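Local coordinates for protein triphenylmethane reductase (Citrobacter sp., PDB 2JL1) that binds NADP(H) and probably uses it to reduce, and so decolourise, triphenylmethane dyes, at residues His77-His87 with Pro116-Thr124; Phe64-Ser74 with Ala94-Thr105. All coordinates share one frame; numbering follows the deposited sequence.

Contact 1. Residues His77-His87 with Pro116-Thr124; sequences HYDNTLLIVQH and PLAHVHLAT. With NAP (NADP nicotinamide-adenine-dinucleotide phosphate), chain B.
Both methyls of Leu117 touch His77. CD2 sits over one face of the imidazole, 3.5 Å from the ring centroid and 13° off the normal, a CH-pi contact with the two side chains crossing at about a right angle. CD1 lies against CB of His77 and also meets Asn80 OD1 (3.4 Å) and Leu83 CD2. The His77 ring reaches this place because chi1 of 50° sets CG between its own backbone N and carbonyl carbon. With a face given to Leu117, its rim is left for the cofactor: His77 NE2 comes within 3.4 Å of C6N of the nicotinamide ring. The amide of Asn80 crosses Pro116 at a slant, ND2 3.5 Å from its CB, while OD1 is buried without a hydrogen-bonding partner. One turn on, Val120 is a knob in a hole made by Asn80, Leu83, Ile84 and His87; CG1 faces Leu83 CD2 at 3.8 Å, and CG2 lies against CB of Asn80. Ile84 reaches beyond Val120, laying CD1 on CB of Ala123 (3.6 Å). The polar end is closed by His87, whose ND1 donates to Thr124 OG1 at 2.8 Å with the acceptor in the ring plane. That hydroxyl gives its own proton to Val120 O, a carbonyl that also accepts from Thr124 N on its opposite face. Since NE2 of His87 is hydrogen-bonded to Gly75 N, both ring nitrogens are engaged and the ring's rotation is fixed. The helix axes approach to 9.6 Å at -16°, the nearly parallel, knobs-into-holes packing of neighbouring helices on one side of a Rossmann-type sheet, here with the N-terminal end beside the nicotinamide of NADP.

Contact 2. Residues Phe64-Ser74 with Ala94-Thr105; sequences FAGVSKLLFIS and ARDAGVKHIAYT. With NAP (NADP nicotinamide-adenine-dinucleotide phosphate), chain B.
Phe72 and Tyr104 lie side by side on adjacent parallel strands, 69-72 and 101-105, which helix 80-96 joins in a beta-alpha-beta crossover of the Rossmann-type fold. Along Phe72, CB touches Ala103 O at 3.5 Å and, more loosely, CD1 of Ile102. CG meets Tyr104 CD1, and this tyrosine carbon, 3.5 Å from Phe72 CD2, stands above the phenyl ring, displaced toward its rim. Farther out CE2 and CZ lie near Tyr104 CE1. The pair is edge-to-face, the tyrosine giving the edge, with planes inclined at 53°. Its place in the strand puts Phe72 on the face packed by helices 80-96 and 117-130, where His87 meets it edge-to-face. Leu70 shares this side, its CD2 against CD1 of Ile102 and CB of Ala94; on the other, Leu71 CD1 rests on CB of Ala103. The strands are laced by a parallel ladder, from His101 N to Ser68 O through to Thr105 N to Phe72 O. Where helix 80-96 ends and the chain turns back toward strand 101-105, Phe64 CB packs on Ala97 CB (3.6 Å), just before Gly98 of the Schellman motif. Beyond the last rung the Thr105 side chain takes over: its OG1 accepts from Ser74 N at 2.9 Å, while Ser74 O receives the ribose hydroxyl O3D of NADP at 2.5 Å.

From the N terminus, the chain runs along strand 69-72, through the cofactor-binding turn at Ser74 and Gly75, and into helix 80-96. Contact 2 closes the loop made by that helix, setting strand 101-107 beside strand 69-72. Contact 1 begins within this loop and closes later, when helix 117-130 comes to lie beside helix 80-96; the two loops therefore cross. They meet toward the C-terminal ends of the strands, where Tyr104 OH is 2.6 Å from His121 ND1, a probable hydrogen bond, and packs against His87. This shared boundary joins helices to sheet, with NADP touched by His77 from contact 1 and by Ile73 and Ser74 from contact 2.

Contact 1. Residues His77-His87 with Pro116-Thr124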
loop_
_atom_site.group_PDB
_atom_site.type_symbol
_atom_site.label_atom_id
_atom_site.label_comp_id
_atom_site.label_asym_id
_atom_site.label_seq_id
_atom_site.Cartn_x
_atom_site.Cartn_y
_atom_site.Cartn_z
ATOM N N HIS A 77 8.080 14.076 -4.264
ATOM C CA HIS A 77 8.399 12.974 -3.374
ATOM C C HIS A 77 9.650 13.116 -2.529
ATOM O O HIS A 77 10.568 12.279 -2.588
ATOM C CB HIS A 77 8.366 11.648 -4.135
ATOM C CG HIS A 77 9.151 11.656 -5.402
ATOM N ND1 HIS A 77 10.518 11.488 -5.427
ATOM C CD2 HIS A 77 8.760 11.786 -6.696
ATOM C CE1 HIS A 77 10.939 11.510 -6.681
ATOM N NE2 HIS A 77 9.893 11.702 -7.470
ATOM N N TYR A 78 9.656 14.159 -1.709
ATOM C CA TYR A 78 10.765 14.411 -0.793
ATOM C C TYR A 78 10.729 13.340 0.299
ATOM O O TYR A 78 11.675 12.553 0.453
ATOM C CB TYR A 78 10.621 15.806 -0.170
ATOM C CG TYR A 78 10.826 17.021 -1.084
ATOM C CD1 TYR A 78 11.144 18.268 -0.522
ATOM C CD2 TYR A 78 10.709 16.943 -2.495
ATOM C CE1 TYR A 78 11.336 19.412 -1.312
ATOM C CE2 TYR A 78 10.894 18.097 -3.307
ATOM C CZ TYR A 78 11.214 19.327 -2.694
ATOM O OH TYR A 78 11.415 20.490 -3.425
ATOM N N ASP A 79 9.615 13.308 1.034
ATOM C CA ASP A 79 9.419 12.425 2.174
ATOM C C ASP A 79 8.394 11.360 1.759
ATOM O O ASP A 79 7.202 11.635 1.648
ATOM C CB ASP A 79 8.940 13.265 3.363
ATOM C CG ASP A 79 8.698 12.457 4.633
ATOM O OD1 ASP A 79 8.625 11.196 4.617
ATOM O OD2 ASP A 79 8.550 13.125 5.679
ATOM N N ASN A 80 8.887 10.154 1.501
ATOM C CA ASN A 80 8.058 9.031 1.055
ATOM C C ASN A 80 6.987 8.625 2.064
ATOM O O ASN A 80 5.890 8.282 1.676
ATOM C CB ASN A 80 8.937 7.833 0.732
ATOM C CG ASN A 80 9.798 8.062 -0.504
ATOM O OD1 ASN A 80 9.410 8.804 -1.408
ATOM N ND2 ASN A 80 10.957 7.425 -0.549
ATOM N N THR A 81 7.315 8.665 3.352
ATOM C CA THR A 81 6.337 8.284 4.371
ATOM C C THR A 81 5.218 9.317 4.479
ATOM O O THR A 81 4.053 8.957 4.659
ATOM C CB THR A 81 7.012 8.028 5.700
ATOM O OG1 THR A 81 8.023 7.030 5.511
ATOM C CG2 THR A 81 5.995 7.557 6.772
ATOM N N LEU A 82 5.563 10.602 4.393
ATOM C CA LEU A 82 4.546 11.651 4.308
ATOM C C LEU A 82 3.690 11.508 3.068
ATOM O O LEU A 82 2.475 11.688 3.118
ATOM C CB LEU A 82 5.178 13.058 4.331
ATOM C CG LEU A 82 4.215 14.193 3.962
ATOM C CD1 LEU A 82 3.081 14.279 5.019
ATOM C CD2 LEU A 82 4.982 15.539 3.875
ATOM N N LEU A 83 4.322 11.207 1.938
ATOM C CA LEU A 83 3.591 11.005 0.691
ATOM C C LEU A 83 2.486 9.920 0.779
ATOM O O LEU A 83 1.429 10.065 0.188
ATOM C CB LEU A 83 4.580 10.684 -0.431
ATOM C CG LEU A 83 4.086 10.869 -1.849
ATOM C CD1 LEU A 83 3.545 12.305 -2.030
ATOM C CD2 LEU A 83 5.221 10.580 -2.795
ATOM N N ILE A 84 2.747 8.848 1.514
ATOM C CA ILE A 84 1.739 7.796 1.758
ATOM C C ILE A 84 0.490 8.353 2.448
ATOM O O ILE A 84 -0.648 8.088 2.002
ATOM C CB ILE A 84 2.373 6.619 2.521
ATOM C CG1 ILE A 84 3.347 5.910 1.550
ATOM C CG2 ILE A 84 1.302 5.701 3.188
ATOM C CD1 ILE A 84 3.479 4.465 1.720
ATOM N N VAL A 85 0.704 9.122 3.523
ATOM C CA VAL A 85 -0.388 9.832 4.223
ATOM C C VAL A 85 -1.149 10.739 3.267
ATOM O O VAL A 85 -2.371 10.725 3.250
ATOM C CB VAL A 85 0.101 10.677 5.460
ATOM C CG1 VAL A 85 -1.086 11.321 6.181
ATOM C CG2 VAL A 85 0.849 9.803 6.444
ATOM N N GLN A 86 -0.429 11.536 2.476
ATOM C CA GLN A 86 -1.088 12.464 1.541
ATOM C C GLN A 86 -1.927 11.698 0.531
ATOM O O GLN A 86 -3.104 12.016 0.297
ATOM C CB GLN A 86 -0.055 13.327 0.817
ATOM C CG GLN A 86 0.609 14.372 1.724
ATOM C CD GLN A 86 1.678 15.157 1.004
ATOM O OE1 GLN A 86 2.159 14.747 -0.056
ATOM N NE2 GLN A 86 2.061 16.296 1.568
ATOM N N HIS A 87 -1.318 10.669 -0.051
ATOM C CA HIS A 87 -2.008 9.820 -1.015
ATOM C C HIS A 87 -3.201 9.123 -0.376
ATOM O O HIS A 87 -4.238 9.007 -0.994
ATOM C CB HIS A 87 -1.039 8.798 -1.625
ATOM C CG HIS A 87 -0.094 9.378 -2.642
ATOM N ND1 HIS A 87 0.567 8.601 -3.564
ATOM C CD2 HIS A 87 0.290 10.658 -2.886
ATOM C CE1 HIS A 87 1.314 9.373 -4.338
ATOM N NE2 HIS A 87 1.156 10.625 -3.953
ATOM N N PRO A 116 13.150 3.421 -3.316
ATOM C CA PRO A 116 12.116 3.518 -2.269
ATOM C C PRO A 116 10.738 4.038 -2.725
ATOM O O PRO A 116 9.718 3.530 -2.263
ATOM C CB PRO A 116 12.765 4.454 -1.239
ATOM C CG PRO A 116 14.228 4.181 -1.380
ATOM C CD PRO A 116 14.410 4.067 -2.879
ATOM N N LEU A 117 10.718 5.001 -3.646
ATOM C CA LEU A 117 9.467 5.575 -4.156
ATOM C C LEU A 117 8.511 4.528 -4.767
ATOM O O LEU A 117 7.300 4.729 -4.752
ATOM C CB LEU A 117 9.739 6.746 -5.131
ATOM C CG LEU A 117 8.449 7.481 -5.552
ATOM C CD1 LEU A 117 7.820 8.272 -4.390
ATOM C CD2 LEU A 117 8.657 8.370 -6.768
ATOM N N ALA A 118 9.036 3.400 -5.258
ATOM C CA ALA A 118 8.176 2.329 -5.792
ATOM C C ALA A 118 7.190 1.854 -4.719
ATOM O O ALA A 118 6.075 1.475 -5.017
ATOM C CB ALA A 118 9.012 1.154 -6.244
ATOM N N HIS A 119 7.647 1.850 -3.465
ATOM C CA HIS A 119 6.810 1.395 -2.363
ATOM C C HIS A 119 5.593 2.294 -2.156
ATOM O O HIS A 119 4.503 1.807 -1.808
ATOM C CB HIS A 119 7.649 1.219 -1.098
ATOM C CG HIS A 119 8.610 0.080 -1.200
ATOM N ND1 HIS A 119 9.816 0.044 -0.534
ATOM C CD2 HIS A 119 8.560 -1.040 -1.952
ATOM C CE1 HIS A 119 10.438 -1.083 -0.828
ATOM N NE2 HIS A 119 9.703 -1.749 -1.701
ATOM N N VAL A 120 5.793 3.598 -2.349
ATOM C CA VAL A 120 4.721 4.580 -2.220
ATOM C C VAL A 120 3.661 4.308 -3.281
ATOM O O VAL A 120 2.463 4.366 -3.001
ATOM C CB VAL A 120 5.231 6.022 -2.458
ATOM C CG1 VAL A 120 4.041 7.006 -2.502
ATOM C CG2 VAL A 120 6.217 6.458 -1.362
ATOM N N HIS A 121 4.112 4.058 -4.511
ATOM C CA HIS A 121 3.186 3.842 -5.619
ATOM C C HIS A 121 2.375 2.572 -5.434
ATOM O O HIS A 121 1.158 2.548 -5.683
ATOM C CB HIS A 121 3.938 3.871 -6.959
ATOM C CG HIS A 121 4.422 5.236 -7.321
ATOM N ND1 HIS A 121 3.572 6.323 -7.424
ATOM C CD2 HIS A 121 5.670 5.711 -7.533
ATOM C CE1 HIS A 121 4.282 7.404 -7.707
ATOM N NE2 HIS A 121 5.555 7.055 -7.792
ATOM N N LEU A 122 3.034 1.520 -4.953
ATOM C CA LEU A 122 2.323 0.238 -4.703
ATOM C C LEU A 122 1.325 0.368 -3.530
ATOM O O LEU A 122 0.193 -0.143 -3.607
ATOM C CB LEU A 122 3.320 -0.886 -4.461
ATOM C CG LEU A 122 4.051 -1.401 -5.721
ATOM C CD1 LEU A 122 5.421 -2.032 -5.356
ATOM C CD2 LEU A 122 3.175 -2.395 -6.483
ATOM N N ALA A 123 1.724 1.079 -2.473
ATOM C CA ALA A 123 0.829 1.346 -1.335
ATOM C C ALA A 123 -0.405 2.111 -1.815
ATOM O O ALA A 123 -1.543 1.819 -1.397
ATOM C CB ALA A 123 1.570 2.127 -0.216
ATOM N N THR A 124 -0.186 3.080 -2.713
ATOM C CA THR A 124 -1.264 3.929 -3.236
ATOM C C THR A 124 -2.204 3.142 -4.147
ATOM O O THR A 124 -3.438 3.276 -4.054
ATOM C CB THR A 124 -0.681 5.177 -3.953
ATOM O OG1 THR A 124 0.139 5.882 -3.009
ATOM C CG2 THR A 124 -1.820 6.094 -4.457
HETATM P PA NAP B . 5.969 18.729 -10.658
HETATM O O1A NAP B . 7.043 18.888 -9.639
HETATM O O2A NAP B . 6.052 19.653 -11.809
HETATM O O5B NAP B . 4.522 18.840 -9.998
HETATM C C5B NAP B . 4.185 18.323 -8.729
HETATM C C4B NAP B . 2.774 18.832 -8.475
HETATM O O4B NAP B . 2.296 18.392 -7.211
HETATM C C3B NAP B . 2.797 20.361 -8.465
HETATM O O3B NAP B . 1.736 20.851 -9.245
HETATM C C2B NAP B . 2.556 20.717 -7.025
HETATM O O2B NAP B . 1.761 21.855 -6.921
HETATM C C1B NAP B . 1.758 19.520 -6.550
HETATM N N9A NAP B . 1.796 19.452 -5.083
HETATM C C8A NAP B . 2.889 19.462 -4.262
HETATM N N7A NAP B . 2.449 19.391 -2.984
HETATM C C5A NAP B . 1.095 19.362 -2.990
HETATM C C6A NAP B . 0.144 19.302 -1.972
HETATM N N6A NAP B . 0.508 19.267 -0.693
HETATM N N1A NAP B . -1.191 19.281 -2.305
HETATM C C2A NAP B . -1.582 19.332 -3.625
HETATM N N3A NAP B . -0.642 19.383 -4.629
HETATM C C4A NAP B . 0.676 19.405 -4.308
HETATM O O3 NAP B . 6.033 17.188 -11.169
HETATM P PN NAP B . 5.842 16.565 -12.641
HETATM O O1N NAP B . 4.604 17.142 -13.191
HETATM O O2N NAP B . 7.120 16.697 -13.393
HETATM O O5D NAP B . 5.526 14.989 -12.297
HETATM C C5D NAP B . 4.315 14.635 -11.643
HETATM C C4D NAP B . 4.484 13.608 -10.518
HETATM O O4D NAP B . 5.187 12.481 -11.013
HETATM C C3D NAP B . 5.315 14.139 -9.347
HETATM O O3D NAP B . 4.565 14.729 -8.315
HETATM C C2D NAP B . 6.081 12.928 -8.847
HETATM O O2D NAP B . 5.409 12.189 -7.848
HETATM C C1D NAP B . 6.160 12.048 -10.076
HETATM N N1N NAP B . 7.536 12.109 -10.595
HETATM C C2N NAP B . 7.878 11.191 -11.537
HETATM C C3N NAP B . 9.151 11.158 -12.030
HETATM C C7N NAP B . 9.535 10.157 -13.034
HETATM O O7N NAP B . 10.843 10.285 -13.584
HETATM N N7N NAP B . 8.651 9.193 -13.315
HETATM C C4N NAP B . 10.084 12.141 -11.638
HETATM C C5N NAP B . 9.697 13.121 -10.757
HETATM C C6N NAP B . 8.420 13.065 -10.190
HETATM P P2B NAP B . 2.398 23.327 -6.729
HETATM O O1X NAP B . 2.454 23.974 -8.099
HETATM O O2X NAP B . 3.798 23.278 -6.140
HETATM O O3X NAP B . 1.448 24.052 -5.798
#

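Contact 2. Residues Phe64-Ser74 with Ala94-Thr105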
loop_
_atom_site.group_PDB
_atom_site.type_symbol
_atom_site.label_atom_id
_atom_site.label_comp_id
_atom_site.label_asym_id
_atom_site.label_seq_id
_atom_site.Cartn_x
_atom_site.Cartn_y
_atom_site.Cartn_z
ATOM N N PHE A 64 -13.312 17.348 -5.030
ATOM C CA PHE A 64 -13.753 16.157 -5.742
ATOM C C PHE A 64 -15.275 16.057 -5.835
ATOM O O PHE A 64 -15.782 15.133 -6.473
ATOM C CB PHE A 64 -13.215 14.874 -5.080
ATOM C CG PHE A 64 -11.714 14.751 -5.068
ATOM C CD1 PHE A 64 -10.917 15.509 -5.921
ATOM C CD2 PHE A 64 -11.100 13.831 -4.226
ATOM C CE1 PHE A 64 -9.521 15.376 -5.900
ATOM C CE2 PHE A 64 -9.715 13.677 -4.207
ATOM C CZ PHE A 64 -8.920 14.445 -5.044
ATOM N N ALA A 65 -15.990 16.974 -5.178
ATOM C CA ALA A 65 -17.455 16.972 -5.173
ATOM C C ALA A 65 -17.957 16.933 -6.600
ATOM O O ALA A 65 -17.645 17.802 -7.393
ATOM C CB ALA A 65 -17.993 18.204 -4.468
ATOM N N GLY A 66 -18.703 15.896 -6.938
ATOM C CA GLY A 66 -19.332 15.822 -8.239
ATOM C C GLY A 66 -18.456 15.459 -9.418
ATOM O O GLY A 66 -18.945 15.449 -10.542
ATOM N N VAL A 67 -17.171 15.154 -9.204
ATOM C CA VAL A 67 -16.335 14.760 -10.355
ATOM C C VAL A 67 -16.534 13.297 -10.752
ATOM O O VAL A 67 -16.583 12.393 -9.905
ATOM C CB VAL A 67 -14.817 15.216 -10.277
ATOM C CG1 VAL A 67 -14.646 16.474 -9.449
ATOM C CG2 VAL A 67 -13.921 14.138 -9.776
ATOM N N SER A 68 -16.694 13.091 -12.057
ATOM C CA SER A 68 -16.922 11.782 -12.632
ATOM C C SER A 68 -15.611 11.001 -12.765
ATOM O O SER A 68 -15.481 9.905 -12.225
ATOM C CB SER A 68 -17.589 11.936 -13.998
ATOM O OG SER A 68 -17.654 10.690 -14.660
ATOM N N LYS A 69 -14.638 11.580 -13.465
ATOM C CA LYS A 69 -13.324 10.945 -13.634
ATOM C C LYS A 69 -12.201 11.765 -13.001
ATOM O O LYS A 69 -12.051 12.949 -13.305
ATOM C CB LYS A 69 -13.012 10.773 -15.119
ATOM C CG LYS A 69 -13.908 9.823 -15.860
ATOM C CD LYS A 69 -13.753 10.023 -17.360
ATOM C CE LYS A 69 -14.218 8.813 -18.136
ATOM N NZ LYS A 69 -14.465 9.196 -19.555
ATOM N N LEU A 70 -11.379 11.118 -12.171
ATOM C CA LEU A 70 -10.279 11.807 -11.481
ATOM C C LEU A 70 -8.925 11.304 -11.942
ATOM O O LEU A 70 -8.651 10.097 -11.878
ATOM C CB LEU A 70 -10.388 11.636 -9.952
ATOM C CG LEU A 70 -9.251 12.258 -9.117
ATOM C CD1 LEU A 70 -9.229 13.786 -9.226
ATOM C CD2 LEU A 70 -9.265 11.796 -7.653
ATOM N N LEU A 71 -8.072 12.217 -12.406
ATOM C CA LEU A 71 -6.660 11.850 -12.618
ATOM C C LEU A 71 -5.873 12.312 -11.395
ATOM O O LEU A 71 -5.664 13.512 -11.180
ATOM C CB LEU A 71 -6.092 12.417 -13.918
ATOM C CG LEU A 71 -4.589 12.089 -14.124
ATOM C CD1 LEU A 71 -4.352 10.561 -14.323
ATOM C CD2 LEU A 71 -4.001 12.877 -15.267
ATOM N N PHE A 72 -5.462 11.330 -10.596
ATOM C CA PHE A 72 -4.724 11.535 -9.379
ATOM C C PHE A 72 -3.241 11.470 -9.803
ATOM O O PHE A 72 -2.727 10.405 -10.114
ATOM C CB PHE A 72 -5.123 10.413 -8.408
ATOM C CG PHE A 72 -4.307 10.344 -7.138
ATOM C CD1 PHE A 72 -3.396 11.351 -6.802
ATOM C CD2 PHE A 72 -4.470 9.270 -6.268
ATOM C CE1 PHE A 72 -2.630 11.271 -5.639
ATOM C CE2 PHE A 72 -3.725 9.202 -5.087
ATOM C CZ PHE A 72 -2.784 10.212 -4.798
ATOM N N ILE A 73 -2.585 12.626 -9.886
ATOM C CA ILE A 73 -1.161 12.677 -10.220
ATOM C C ILE A 73 -0.425 12.661 -8.896
ATOM O O ILE A 73 -0.764 13.429 -8.008
ATOM C CB ILE A 73 -0.807 13.940 -11.057
ATOM C CG1 ILE A 73 -1.492 13.874 -12.440
ATOM C CG2 ILE A 73 0.748 14.149 -11.129
ATOM C CD1 ILE A 73 -1.217 15.086 -13.332
ATOM N N SER A 74 0.589 11.792 -8.755
ATOM C CA SER A 74 1.257 11.611 -7.467
ATOM C C SER A 74 1.930 12.893 -6.981
ATOM O O SER A 74 2.306 13.739 -7.783
ATOM C CB SER A 74 2.270 10.445 -7.518
ATOM O OG SER A 74 3.111 10.531 -8.666
ATOM N N ALA A 94 -11.599 10.945 -2.538
ATOM C CA ALA A 94 -12.181 10.439 -3.780
ATOM C C ALA A 94 -13.310 9.442 -3.500
ATOM O O ALA A 94 -14.396 9.550 -4.079
ATOM C CB ALA A 94 -11.084 9.821 -4.683
ATOM N N ARG A 95 -13.067 8.480 -2.605
ATOM C CA ARG A 95 -14.104 7.523 -2.226
ATOM C C ARG A 95 -15.341 8.285 -1.679
ATOM O O ARG A 95 -16.469 8.068 -2.156
ATOM C CB ARG A 95 -13.574 6.518 -1.194
ATOM C CG ARG A 95 -14.467 5.283 -0.921
ATOM C CD ARG A 95 -15.688 5.607 -0.033
ATOM N NE ARG A 95 -15.319 6.250 1.225
ATOM C CZ ARG A 95 -15.006 5.600 2.335
ATOM N NH1 ARG A 95 -15.022 4.268 2.366
ATOM N NH2 ARG A 95 -14.679 6.282 3.419
ATOM N N ASP A 96 -15.113 9.160 -0.698
ATOM C CA ASP A 96 -16.204 9.905 -0.023
ATOM C C ASP A 96 -16.994 10.785 -0.980
ATOM O O ASP A 96 -18.185 10.978 -0.795
ATOM C CB ASP A 96 -15.660 10.792 1.103
ATOM C CG ASP A 96 -15.069 9.994 2.261
ATOM O OD1 ASP A 96 -15.313 8.771 2.332
ATOM O OD2 ASP A 96 -14.358 10.604 3.098
ATOM N N ALA A 97 -16.321 11.337 -1.989
ATOM C CA ALA A 97 -16.981 12.178 -2.988
ATOM C C ALA A 97 -17.752 11.380 -4.055
ATOM O O ALA A 97 -18.429 11.967 -4.887
ATOM C CB ALA A 97 -15.966 13.098 -3.646
ATOM N N GLY A 98 -17.636 10.052 -4.048
ATOM C CA GLY A 98 -18.334 9.239 -5.036
ATOM C C GLY A 98 -17.785 9.369 -6.454
ATOM O O GLY A 98 -18.535 9.263 -7.440
ATOM N N VAL A 99 -16.478 9.614 -6.551
ATOM C CA VAL A 99 -15.764 9.656 -7.837
ATOM C C VAL A 99 -16.034 8.331 -8.565
ATOM O O VAL A 99 -15.943 7.265 -7.961
ATOM C CB VAL A 99 -14.246 9.937 -7.623
ATOM C CG1 VAL A 99 -13.441 9.697 -8.876
ATOM C CG2 VAL A 99 -14.029 11.382 -7.151
ATOM N N LYS A 100 -16.424 8.411 -9.834
ATOM C CA LYS A 100 -16.827 7.235 -10.598
ATOM C C LYS A 100 -15.671 6.476 -11.273
ATOM O O LYS A 100 -15.790 5.279 -11.538
ATOM C CB LYS A 100 -17.878 7.629 -11.643
ATOM C CG LYS A 100 -19.200 8.136 -11.041
ATOM C CD LYS A 100 -19.974 7.013 -10.345
ATOM C CE LYS A 100 -21.273 7.515 -9.734
ATOM N NZ LYS A 100 -21.067 8.387 -8.525
ATOM N N HIS A 101 -14.563 7.164 -11.554
ATOM C CA HIS A 101 -13.386 6.540 -12.188
ATOM C C HIS A 101 -12.128 7.212 -11.667
ATOM O O HIS A 101 -12.056 8.429 -11.650
ATOM C CB HIS A 101 -13.423 6.665 -13.734
ATOM C CG HIS A 101 -14.735 6.275 -14.343
ATOM N ND1 HIS A 101 -15.016 4.988 -14.749
ATOM C CD2 HIS A 101 -15.852 7.002 -14.595
ATOM C CE1 HIS A 101 -16.248 4.939 -15.227
ATOM N NE2 HIS A 101 -16.778 6.147 -15.142
ATOM N N ILE A 102 -11.140 6.428 -11.248
ATOM C CA ILE A 102 -9.880 7.013 -10.827
ATOM C C ILE A 102 -8.684 6.484 -11.646
ATOM O O ILE A 102 -8.460 5.275 -11.713
ATOM C CB ILE A 102 -9.658 6.827 -9.309
ATOM C CG1 ILE A 102 -8.374 7.508 -8.848
ATOM C CG2 ILE A 102 -9.631 5.347 -8.931
ATOM C CD1 ILE A 102 -8.498 8.086 -7.438
ATOM N N ALA A 103 -7.927 7.398 -12.255
ATOM C CA ALA A 103 -6.623 7.076 -12.869
ATOM C C ALA A 103 -5.524 7.609 -11.958
ATOM O O ALA A 103 -5.640 8.739 -11.471
ATOM C CB ALA A 103 -6.490 7.712 -14.256
ATOM N N TYR A 104 -4.456 6.826 -11.779
ATOM C CA TYR A 104 -3.360 7.167 -10.885
ATOM C C TYR A 104 -1.992 7.008 -11.603
ATOM O O TYR A 104 -1.721 5.974 -12.214
ATOM C CB TYR A 104 -3.408 6.291 -9.614
ATOM C CG TYR A 104 -2.179 6.480 -8.731
ATOM C CD1 TYR A 104 -1.907 7.719 -8.127
ATOM C CD2 TYR A 104 -1.261 5.452 -8.565
ATOM C CE1 TYR A 104 -0.763 7.912 -7.351
ATOM C CE2 TYR A 104 -0.102 5.637 -7.788
ATOM C CZ TYR A 104 0.134 6.862 -7.202
ATOM O OH TYR A 104 1.263 7.039 -6.463
ATOM N N THR A 105 -1.152 8.041 -11.531
ATOM C CA THR A 105 0.189 8.007 -12.110
ATOM C C THR A 105 1.143 7.296 -11.151
ATOM O O THR A 105 1.677 7.910 -10.191
ATOM C CB THR A 105 0.745 9.428 -12.408
ATOM O OG1 THR A 105 0.779 10.186 -11.203
ATOM C CG2 THR A 105 -0.131 10.140 -13.456
HETATM P PA NAP B . 5.969 18.729 -10.658
HETATM O O1A NAP B . 7.043 18.888 -9.639
HETATM O O2A NAP B . 6.052 19.653 -11.809
HETATM O O5B NAP B . 4.522 18.840 -9.998
HETATM C C5B NAP B . 4.185 18.323 -8.729
HETATM C C4B NAP B . 2.774 18.832 -8.475
HETATM O O4B NAP B . 2.296 18.392 -7.211
HETATM C C3B NAP B . 2.797 20.361 -8.465
HETATM O O3B NAP B . 1.736 20.851 -9.245
HETATM C C2B NAP B . 2.556 20.717 -7.025
HETATM O O2B NAP B . 1.761 21.855 -6.921
HETATM C C1B NAP B . 1.758 19.520 -6.550
HETATM N N9A NAP B . 1.796 19.452 -5.083
HETATM C C8A NAP B . 2.889 19.462 -4.262
HETATM N N7A NAP B . 2.449 19.391 -2.984
HETATM C C5A NAP B . 1.095 19.362 -2.990
HETATM C C6A NAP B . 0.144 19.302 -1.972
HETATM N N6A NAP B . 0.508 19.267 -0.693
HETATM N N1A NAP B . -1.191 19.281 -2.305
HETATM C C2A NAP B . -1.582 19.332 -3.625
HETATM N N3A NAP B . -0.642 19.383 -4.629
HETATM C C4A NAP B . 0.676 19.405 -4.308
HETATM O O3 NAP B . 6.033 17.188 -11.169
HETATM P PN NAP B . 5.842 16.565 -12.641
HETATM O O1N NAP B . 4.604 17.142 -13.191
HETATM O O2N NAP B . 7.120 16.697 -13.393
HETATM O O5D NAP B . 5.526 14.989 -12.297
HETATM C C5D NAP B . 4.315 14.635 -11.643
HETATM C C4D NAP B . 4.484 13.608 -10.518
HETATM O O4D NAP B . 5.187 12.481 -11.013
HETATM C C3D NAP B . 5.315 14.139 -9.347
HETATM O O3D NAP B . 4.565 14.729 -8.315
HETATM C C2D NAP B . 6.081 12.928 -8.847
HETATM O O2D NAP B . 5.409 12.189 -7.848
HETATM C C1D NAP B . 6.160 12.048 -10.076
HETATM N N1N NAP B . 7.536 12.109 -10.595
HETATM C C2N NAP B . 7.878 11.191 -11.537
HETATM C C3N NAP B . 9.151 11.158 -12.030
HETATM C C7N NAP B . 9.535 10.157 -13.034
HETATM O O7N NAP B . 10.843 10.285 -13.584
HETATM N N7N NAP B . 8.651 9.193 -13.315
HETATM C C4N NAP B . 10.084 12.141 -11.638
HETATM C C5N NAP B . 9.697 13.121 -10.757
HETATM C C6N NAP B . 8.420 13.065 -10.190
HETATM P P2B NAP B . 2.398 23.327 -6.729
HETATM O O1X NAP B . 2.454 23.974 -8.099
HETATM O O2X NAP B . 3.798 23.278 -6.140
HETATM O O3X NAP B . 1.448 24.052 -5.798
HETATM O O HOH W 1 -19.552 14.327 -4.415
HETATM O O HOH W 2 -18.743 8.142 -15.300
HETATM O O HOH W 3 4.318 8.944 -11.021
#